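Local coordinates for Lin1840 protein (Listeria innocua serovar 6a, PDB 4ZOC) that probably hydrolyses terminal, non-reducing beta-D-glucosyl residues to release beta-D-glucose, acting in beta-1,2-glucan metabolism as a glycoside hydrolase family 3 enzyme, at residues A[232-237]-A[261-266]; A[248-253]-A[293-298]. The protein carries 2 engineered substitutions. All blocks are in the same frame, centred on the assembly; numbering follows the deposited sequence.

Contact 1: A[232-237]-A[261-266]; sequences KLVMTA and MEFDGV
The Phe263 ring is filled on both faces: Val234 CG2 sits over the centre of one, 3.7 Å from the ring centroid in a CH-pi contact, and the backbone N of Gly265 lies over the centre of the other. At the ring edge, near its plane, the carbonyl O of Lys232 comes within 3.5 Å of Phe263 CE1. With CG1 of Val234 anti to the backbone N (chi1 176°), CG2 lies beside that N and is the branch that meets the ring. Beyond the ring the backbones join directly, Val234 N donating to Val266 O at 3.2 Å in a nearly straight bond (166° at the hydrogen). This is where neighbouring parallel strands of the (beta/alpha)8 TIM barrel begin to pair, 233-236 beside 266-268, with helix 250-260 in the connection between them. Toward Lys232 a water bridges the gap, donating to Lys232 O (2.8 Å) and accepting from Val266 N (3.0 Å). Leu233 and Val266 run side by side, pointing the same way, with Leu233 CD2 3.9 Å from Val266 CG1; Leu335 of helix 322-338 packs on both. Lys232 NZ forms a salt bridge with Asp338.

Contact 2: A[248-253]-A[293-298]; sequences MNKWLN and SMEAGV
Lys250 NZ reaches Glu295 OE1 at 2.7 Å, a salt bridge between the first turn of helix 250-260 and the last turn of helix 286-295. The amine meets the oxygen on its anti side, 32° out of the carboxylate plane, while Glu295 OE2 accepts from Gln291 of its own helix. Lys250 gets there by bending at chi3 (-133°) and chi4 (-71°), which also brings NZ to 3.7 Å from Glu295 CB.

Next to this bridge the methyl of Ala296 is pressed against the backbone entering the helix, its CB 3.7 Å from Met248 C and 4.1 Å from Lys250 CA. Asn249 is the N-cap there: its OD1 takes the N-H of Leu252 at 2.9 Å, from above the carbonyl plane. The opposing helix stops in a Schellman motif at Gly297, where positive phi turns the chain and Val298 N and Gly297 N bond back to Ser293 O and Met294 O. At the far side Asn253 CB lies 3.2 Å from Ala296 O, and a water donates to that oxygen at 2.7 Å and, weakly, to Asn253 O; Asn253 ND2 is spent on Ala246 O.

A helix start thus faces a helix end. Arg254 takes the carbonyls of Met294 and Glu295, where its positive charge would suit the helix end. The Lys250 ammonium on OE1 and the Gln291 bond to OE2 would probably favour the charged form of Glu295.

How the contacts relate
Going along the chain, strand 233-236 comes first, then 248-253 at the start of helix 250-260, then 261-266 just beyond that helix, and finally 293-298 at the end of helix 286-295. Contact 1 closes the loop from 232-237 to 261-266 and contact 2 the longer one from 248-253 to 293-298; the two loops cross, each containing one segment of the other. Contact 1 joins adjacent barrel strands, whereas contact 2 joins helices outside them. Their centres are about 11 Å apart, and they meet where Thr236 CG2 packs on Val298 CG2 at 4.0 Å. Arg258 also ties them, bonding to both Gly265 O and Gly297 O.

Contact 1: A[232-237]-A[261-266]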
ATOM      1  N   LYS A 232     -16.611  14.580 -23.271  1.00  9.27           N
ATOM      2  CA  LYS A 232     -18.021  14.226 -23.408  1.00 10.46           C
ATOM      3  C   LYS A 232     -18.551  13.135 -22.549  1.00  9.91           C
ATOM      4  O   LYS A 232     -19.719  13.209 -22.146  1.00 12.06           O
ATOM      5  CB  LYS A 232     -18.377  14.005 -24.865  1.00  9.44           C
ATOM      6  CG  LYS A 232     -18.376  15.337 -25.663  1.00 12.04           C
ATOM      7  CD  LYS A 232     -19.690  16.028 -25.453  1.00 16.76           C
ATOM      8  CE  LYS A 232     -19.860  17.365 -26.095  1.00 20.06           C
ATOM      9  NZ  LYS A 232     -21.178  17.894 -25.588  1.00 19.92           N
ATOM     10  N   LEU A 233     -17.766  12.072 -22.291  1.00  8.65           N
ATOM     11  CA  LEU A 233     -18.233  10.935 -21.515  1.00  7.75           C
ATOM     12  C   LEU A 233     -17.276  10.656 -20.334  1.00  7.26           C
ATOM     13  O   LEU A 233     -16.135  11.102 -20.361  1.00  7.28           O
ATOM     14  CB  LEU A 233     -18.290   9.654 -22.349  1.00  8.38           C
ATOM     15  CG  LEU A 233     -19.311   9.578 -23.508  1.00  9.29           C
ATOM     16  CD1 LEU A 233     -18.787  10.240 -24.760  1.00 11.83           C
ATOM     17  CD2 LEU A 233     -19.667   8.105 -23.763  1.00  9.24           C
ATOM     18  N   VAL A 234     -17.755   9.940 -19.345  1.00  8.75           N
ATOM     19  CA  VAL A 234     -16.946   9.381 -18.283  1.00  9.24           C
ATOM     20  C   VAL A 234     -17.240   7.901 -18.193  1.00  8.65           C
ATOM     21  O   VAL A 234     -18.383   7.481 -18.380  1.00  7.87           O
ATOM     22  CB  VAL A 234     -17.229  10.091 -16.958  1.00 10.98           C
ATOM     23  CG1 VAL A 234     -16.461   9.458 -15.783  1.00 11.95           C
ATOM     24  CG2 VAL A 234     -16.834  11.530 -17.082  1.00 11.32           C
ATOM     25  N   MET A 235     -16.236   7.090 -17.858  1.00  8.61           N
ATOM     26  CA  MET A 235     -16.434   5.651 -17.700  1.00  7.28           C
ATOM     27  C   MET A 235     -16.160   5.268 -16.245  1.00  7.17           C
ATOM     28  O   MET A 235     -15.233   5.825 -15.626  1.00  6.38           O
ATOM     29  CB  MET A 235     -15.457   4.852 -18.615  1.00  7.04           C
ATOM     30  CG  MET A 235     -15.499   3.347 -18.433  1.00  7.79           C
ATOM     31  SD  MET A 235     -14.203   2.455 -19.288  1.00  9.23           S
ATOM     32  CE  MET A 235     -14.673   2.778 -20.996  1.00 11.84           C
ATOM     33  N   THR A 236     -16.980   4.371 -15.687  1.00  6.86           N
ATOM     34  CA  THR A 236     -16.775   3.911 -14.269  1.00  6.39           C
ATOM     35  C   THR A 236     -15.515   3.050 -14.097  1.00  7.07           C
ATOM     36  O   THR A 236     -14.954   2.584 -15.104  1.00  7.09           O
ATOM     37  CB  THR A 236     -17.982   3.106 -13.781  1.00  7.03           C
ATOM     38  OG1 THR A 236     -17.999   1.782 -14.377  1.00  8.11           O
ATOM     39  CG2 THR A 236     -19.281   3.914 -13.990  1.00  7.15           C
ATOM     40  N   ALA A 237     -15.076   2.870 -12.828  1.00  6.22           N
ATOM     41  CA  ALA A 237     -13.925   2.015 -12.551  1.00  5.91           C
ATOM     42  C   ALA A 237     -14.377   0.633 -12.020  1.00  7.15           C
ATOM     43  O   ALA A 237     -15.442   0.486 -11.445  1.00  5.99           O
ATOM     44  CB  ALA A 237     -13.043   2.705 -11.485  1.00  5.84           C
ATOM     45  N   MET A 261     -18.706  18.144  -9.836  1.00 11.75           N
ATOM     46  CA  MET A 261     -17.994  18.332 -11.093  1.00 11.43           C
ATOM     47  C   MET A 261     -18.923  18.772 -12.235  1.00 12.02           C
ATOM     48  O   MET A 261     -18.452  19.081 -13.289  1.00 12.46           O
ATOM     49  CB  MET A 261     -17.270  17.052 -11.474  1.00 11.16           C
ATOM     50  CG  MET A 261     -16.059  16.782 -10.573  1.00 12.93           C
ATOM     51  SD  MET A 261     -15.221  15.271 -11.103  1.00 14.10           S
ATOM     52  CE  MET A 261     -14.187  15.066  -9.649  1.00 13.46           C
ATOM     53  N   GLU A 262     -20.222  18.726 -12.005  1.00 12.50           N
ATOM     54  CA  GLU A 262     -21.233  19.256 -12.989  1.00 14.20           C
ATOM     55  C   GLU A 262     -21.197  18.508 -14.291  1.00 15.50           C
ATOM     56  O   GLU A 262     -21.491  19.073 -15.362  1.00 16.89           O
ATOM     57  CB  GLU A 262     -21.023  20.765 -13.244  1.00 13.44           C
ATOM     58  CG  GLU A 262     -21.146  21.610 -12.015  1.00 18.18           C
ATOM     59  CD  GLU A 262     -21.084  23.075 -12.394  1.00 26.54           C
ATOM     60  OE1 GLU A 262     -19.974  23.598 -12.399  1.00 42.73           O
ATOM     61  OE2 GLU A 262     -22.085  23.684 -12.777  1.00 31.75           O
ATOM     62  N   PHE A 263     -20.886  17.213 -14.234  1.00 13.98           N
ATOM     63  CA  PHE A 263     -20.859  16.417 -15.473  1.00 12.27           C
ATOM     64  C   PHE A 263     -22.293  16.026 -15.846  1.00 13.43           C
ATOM     65  O   PHE A 263     -23.007  15.438 -15.034  1.00 14.36           O
ATOM     66  CB  PHE A 263     -19.995  15.195 -15.251  1.00 10.86           C
ATOM     67  CG  PHE A 263     -20.008  14.224 -16.393  1.00  9.32           C
ATOM     68  CD1 PHE A 263     -19.368  14.592 -17.599  1.00  9.57           C
ATOM     69  CD2 PHE A 263     -20.695  13.000 -16.325  1.00  9.97           C
ATOM     70  CE1 PHE A 263     -19.418  13.757 -18.698  1.00 11.91           C
ATOM     71  CE2 PHE A 263     -20.733  12.149 -17.456  1.00  9.77           C
ATOM     72  CZ  PHE A 263     -20.084  12.528 -18.626  1.00  9.60           C
ATOM     73  N   ASP A 264     -22.680  16.320 -17.094  1.00 12.58           N
ATOM     74  CA  ASP A 264     -24.015  16.013 -17.550  1.00 14.60           C
ATOM     75  C   ASP A 264     -24.026  15.159 -18.818  1.00 17.81           C
ATOM     76  O   ASP A 264     -25.043  15.141 -19.501  1.00 17.69           O
ATOM     77  CB  ASP A 264     -24.815  17.307 -17.854  1.00 21.79           C
ATOM     78  CG  ASP A 264     -26.339  17.050 -17.980  1.00 22.71           C
ATOM     79  OD1 ASP A 264     -26.935  16.257 -17.214  1.00 28.29           O
ATOM     80  OD2 ASP A 264     -26.986  17.647 -18.838  1.00 29.83           O
ATOM     81  N   GLY A 265     -22.978  14.361 -19.055  1.00 11.70           N
ATOM     82  CA  GLY A 265     -22.915  13.488 -20.172  1.00 12.25           C
ATOM     83  C   GLY A 265     -23.135  12.026 -19.771  1.00  9.19           C
ATOM     84  O   GLY A 265     -23.575  11.675 -18.649  1.00  8.51           O
ATOM     85  N   VAL A 266     -22.918  11.151 -20.770  1.00 10.33           N
ATOM     86  CA  VAL A 266     -23.125   9.734 -20.628  1.00  9.24           C
ATOM     87  C   VAL A 266     -22.062   9.218 -19.631  1.00 10.04           C
ATOM     88  O   VAL A 266     -20.887   9.450 -19.825  1.00  9.43           O
ATOM     89  CB  VAL A 266     -23.077   9.016 -21.979  1.00  8.70           C
ATOM     90  CG1 VAL A 266     -23.029   7.482 -21.820  1.00  9.99           C
ATOM     91  CG2 VAL A 266     -24.289   9.464 -22.846  1.00  9.86           C
TER
HETATM   92  O   HOH W   1     -22.081  12.252 -23.381  1.00 13.42           O

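Contact 2: A[248-253]-A[293-298]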
ATOM      1  N   MET A 248     -21.656   1.421  -8.839  1.00  7.64           N
ATOM      2  CA  MET A 248     -22.908   1.688  -8.063  1.00  8.24           C
ATOM      3  C   MET A 248     -22.693   2.618  -6.886  1.00  9.93           C
ATOM      4  O   MET A 248     -23.476   2.597  -5.917  1.00 11.17           O
ATOM      5  CB  MET A 248     -23.545   0.361  -7.594  1.00 10.29           C
ATOM      6  CG  MET A 248     -22.719  -0.508  -6.665  1.00  9.74           C
ATOM      7  SD  MET A 248     -23.610  -1.838  -5.853  1.00 10.86           S
ATOM      8  CE  MET A 248     -24.337  -0.936  -4.463  1.00 11.35           C
ATOM      9  N   ASN A 249     -21.653   3.453  -6.956  1.00 10.54           N
ATOM     10  CA  ASN A 249     -21.369   4.346  -5.839  1.00 10.59           C
ATOM     11  C   ASN A 249     -22.082   5.679  -6.036  1.00  9.35           C
ATOM     12  O   ASN A 249     -21.686   6.464  -6.837  1.00  9.92           O
ATOM     13  CB  ASN A 249     -19.896   4.485  -5.674  1.00  9.41           C
ATOM     14  CG  ASN A 249     -19.517   5.241  -4.435  1.00 10.55           C
ATOM     15  OD1 ASN A 249     -20.175   6.173  -4.054  1.00 10.55           O
ATOM     16  ND2 ASN A 249     -18.402   4.826  -3.812  1.00  9.65           N
ATOM     17  N   LYS A 250     -23.207   5.876  -5.327  1.00 11.30           N
ATOM     18  CA  LYS A 250     -24.059   7.020  -5.573  1.00 10.70           C
ATOM     19  C   LYS A 250     -23.386   8.269  -5.217  1.00 10.05           C
ATOM     20  O   LYS A 250     -23.500   9.294  -5.904  1.00 10.01           O
ATOM     21  CB  LYS A 250     -25.403   6.971  -4.766  1.00 18.01           C
ATOM     22  CG  LYS A 250     -26.213   5.776  -4.971  1.00 21.08           C
ATOM     23  CD  LYS A 250     -27.592   5.898  -4.277  1.00 27.78           C
ATOM     24  CE  LYS A 250     -27.922   4.648  -3.481  1.00 38.21           C
ATOM     25  NZ  LYS A 250     -28.243   3.462  -4.356  1.00 33.17           N
ATOM     26  N   TRP A 251     -22.725   8.263  -4.062  1.00 12.29           N
ATOM     27  CA  TRP A 251     -22.014   9.434  -3.615  1.00 11.96           C
ATOM     28  C   TRP A 251     -20.987   9.837  -4.688  1.00 10.27           C
ATOM     29  O   TRP A 251     -20.926  10.962  -5.151  1.00 10.57           O
ATOM     30  CB  TRP A 251     -21.298   9.180  -2.274  1.00 12.20           C
ATOM     31  CG  TRP A 251     -20.305  10.284  -1.983  1.00 12.28           C
ATOM     32  CD1 TRP A 251     -20.566  11.473  -1.444  1.00 13.53           C
ATOM     33  CD2 TRP A 251     -18.895  10.221  -2.171  1.00 13.37           C
ATOM     34  NE1 TRP A 251     -19.415  12.201  -1.332  1.00 14.88           N
ATOM     35  CE2 TRP A 251     -18.373  11.447  -1.783  1.00 15.89           C
ATOM     36  CE3 TRP A 251     -18.030   9.243  -2.666  1.00 12.14           C
ATOM     37  CZ2 TRP A 251     -17.006  11.745  -1.848  1.00 13.16           C
ATOM     38  CZ3 TRP A 251     -16.704   9.530  -2.752  1.00 16.49           C
ATOM     39  CH2 TRP A 251     -16.184  10.769  -2.302  1.00 17.74           C
ATOM     40  N   LEU A 252     -20.216   8.875  -5.136  1.00  9.36           N
ATOM     41  CA  LEU A 252     -19.209   9.184  -6.148  1.00  9.65           C
ATOM     42  C   LEU A 252     -19.774   9.715  -7.467  1.00  9.20           C
ATOM     43  O   LEU A 252     -19.295  10.666  -7.995  1.00 10.29           O
ATOM     44  CB  LEU A 252     -18.349   7.937  -6.411  1.00  7.45           C
ATOM     45  CG  LEU A 252     -17.245   8.087  -7.478  1.00  7.56           C
ATOM     46  CD1 LEU A 252     -16.089   8.973  -6.952  1.00  6.58           C
ATOM     47  CD2 LEU A 252     -16.769   6.671  -7.779  1.00  9.98           C
ATOM     48  N   ASN A 253     -20.760   9.017  -8.029  1.00  9.56           N
ATOM     49  CA  ASN A 253     -21.236   9.356  -9.359  1.00  8.38           C
ATOM     50  C   ASN A 253     -22.352  10.445  -9.416  1.00  9.11           C
ATOM     51  O   ASN A 253     -22.429  11.239 -10.382  1.00  9.15           O
ATOM     52  CB  ASN A 253     -21.707   8.101 -10.038  1.00 10.09           C
ATOM     53  CG  ASN A 253     -20.609   7.055 -10.155  1.00 11.95           C
ATOM     54  OD1 ASN A 253     -19.446   7.396 -10.168  1.00 13.21           O
ATOM     55  ND2 ASN A 253     -20.990   5.790 -10.276  1.00 11.68           N
ATOM     56  N   SER A 293     -27.032   0.452  -9.939  1.00 10.37           N
ATOM     57  CA  SER A 293     -26.307   1.142 -11.009  1.00 10.96           C
ATOM     58  C   SER A 293     -27.110   2.265 -11.597  1.00  9.87           C
ATOM     59  O   SER A 293     -26.579   3.303 -11.817  1.00 10.47           O
ATOM     60  CB  SER A 293     -25.791   0.154 -12.083  1.00 13.41           C
ATOM     61  OG  SER A 293     -24.865  -0.747 -11.462  1.00 14.58           O
ATOM     62  N   MET A 294     -28.409   2.064 -11.835  0.50 11.31           N
ATOM     63  CA  MET A 294     -29.196   3.186 -12.352  0.50 11.56           C
ATOM     64  C   MET A 294     -29.390   4.303 -11.299  0.50 10.74           C
ATOM     65  O   MET A 294     -29.365   5.488 -11.626  0.50  8.18           O
ATOM     66  CB  MET A 294     -30.544   2.744 -12.941  0.50 12.50           C
ATOM     67  CG  MET A 294     -31.207   3.890 -13.677  0.50 14.72           C
ATOM     68  SD  MET A 294     -32.118   3.405 -15.140  0.50 17.82           S
ATOM     69  CE  MET A 294     -30.811   3.478 -16.346  0.50 16.05           C
ATOM     70  N   GLU A 295     -29.566   3.925 -10.039  1.00 11.41           N
ATOM     71  CA  GLU A 295     -29.616   4.906  -8.993  1.00 11.55           C
ATOM     72  C   GLU A 295     -28.357   5.771  -8.980  1.00 12.15           C
ATOM     73  O   GLU A 295     -28.392   6.977  -8.700  1.00 10.35           O
ATOM     74  CB  GLU A 295     -29.814   4.223  -7.665  1.00 14.69           C
ATOM     75  CG  GLU A 295     -31.268   3.782  -7.434  1.00 15.42           C
ATOM     76  CD  GLU A 295     -31.468   2.928  -6.211  1.00 20.96           C
ATOM     77  OE1 GLU A 295     -30.449   2.562  -5.609  1.00 17.89           O
ATOM     78  OE2 GLU A 295     -32.665   2.673  -5.823  1.00 19.40           O
ATOM     79  N   ALA A 296     -27.210   5.129  -9.255  1.00 11.12           N
ATOM     80  CA  ALA A 296     -25.920   5.841  -9.263  1.00  9.43           C
ATOM     81  C   ALA A 296     -25.694   6.571 -10.568  1.00  9.33           C
ATOM     82  O   ALA A 296     -24.670   7.247 -10.756  1.00 12.52           O
ATOM     83  CB  ALA A 296     -24.776   4.847  -8.991  1.00  9.06           C
ATOM     84  N   GLY A 297     -26.608   6.467 -11.546  1.00  9.59           N
ATOM     85  CA  GLY A 297     -26.468   7.291 -12.742  1.00  9.58           C
ATOM     86  C   GLY A 297     -25.650   6.780 -13.932  1.00  9.15           C
ATOM     87  O   GLY A 297     -25.187   7.574 -14.802  1.00  9.92           O
ATOM     88  N   VAL A 298     -25.464   5.490 -13.945  1.00 10.66           N
ATOM     89  CA  VAL A 298     -24.776   4.797 -15.034  1.00  9.58           C
ATOM     90  C   VAL A 298     -25.805   4.724 -16.167  1.00  9.19           C
ATOM     91  O   VAL A 298     -26.862   4.159 -15.986  1.00 11.31           O
ATOM     92  CB  VAL A 298     -24.305   3.373 -14.636  1.00  8.95           C
ATOM     93  CG1 VAL A 298     -23.745   2.666 -15.849  1.00  9.91           C
ATOM     94  CG2 VAL A 298     -23.238   3.428 -13.554  1.00  9.72           C
TER
HETATM   95  O   HOH W   2     -24.506   9.734 -11.805  1.00 12.96           O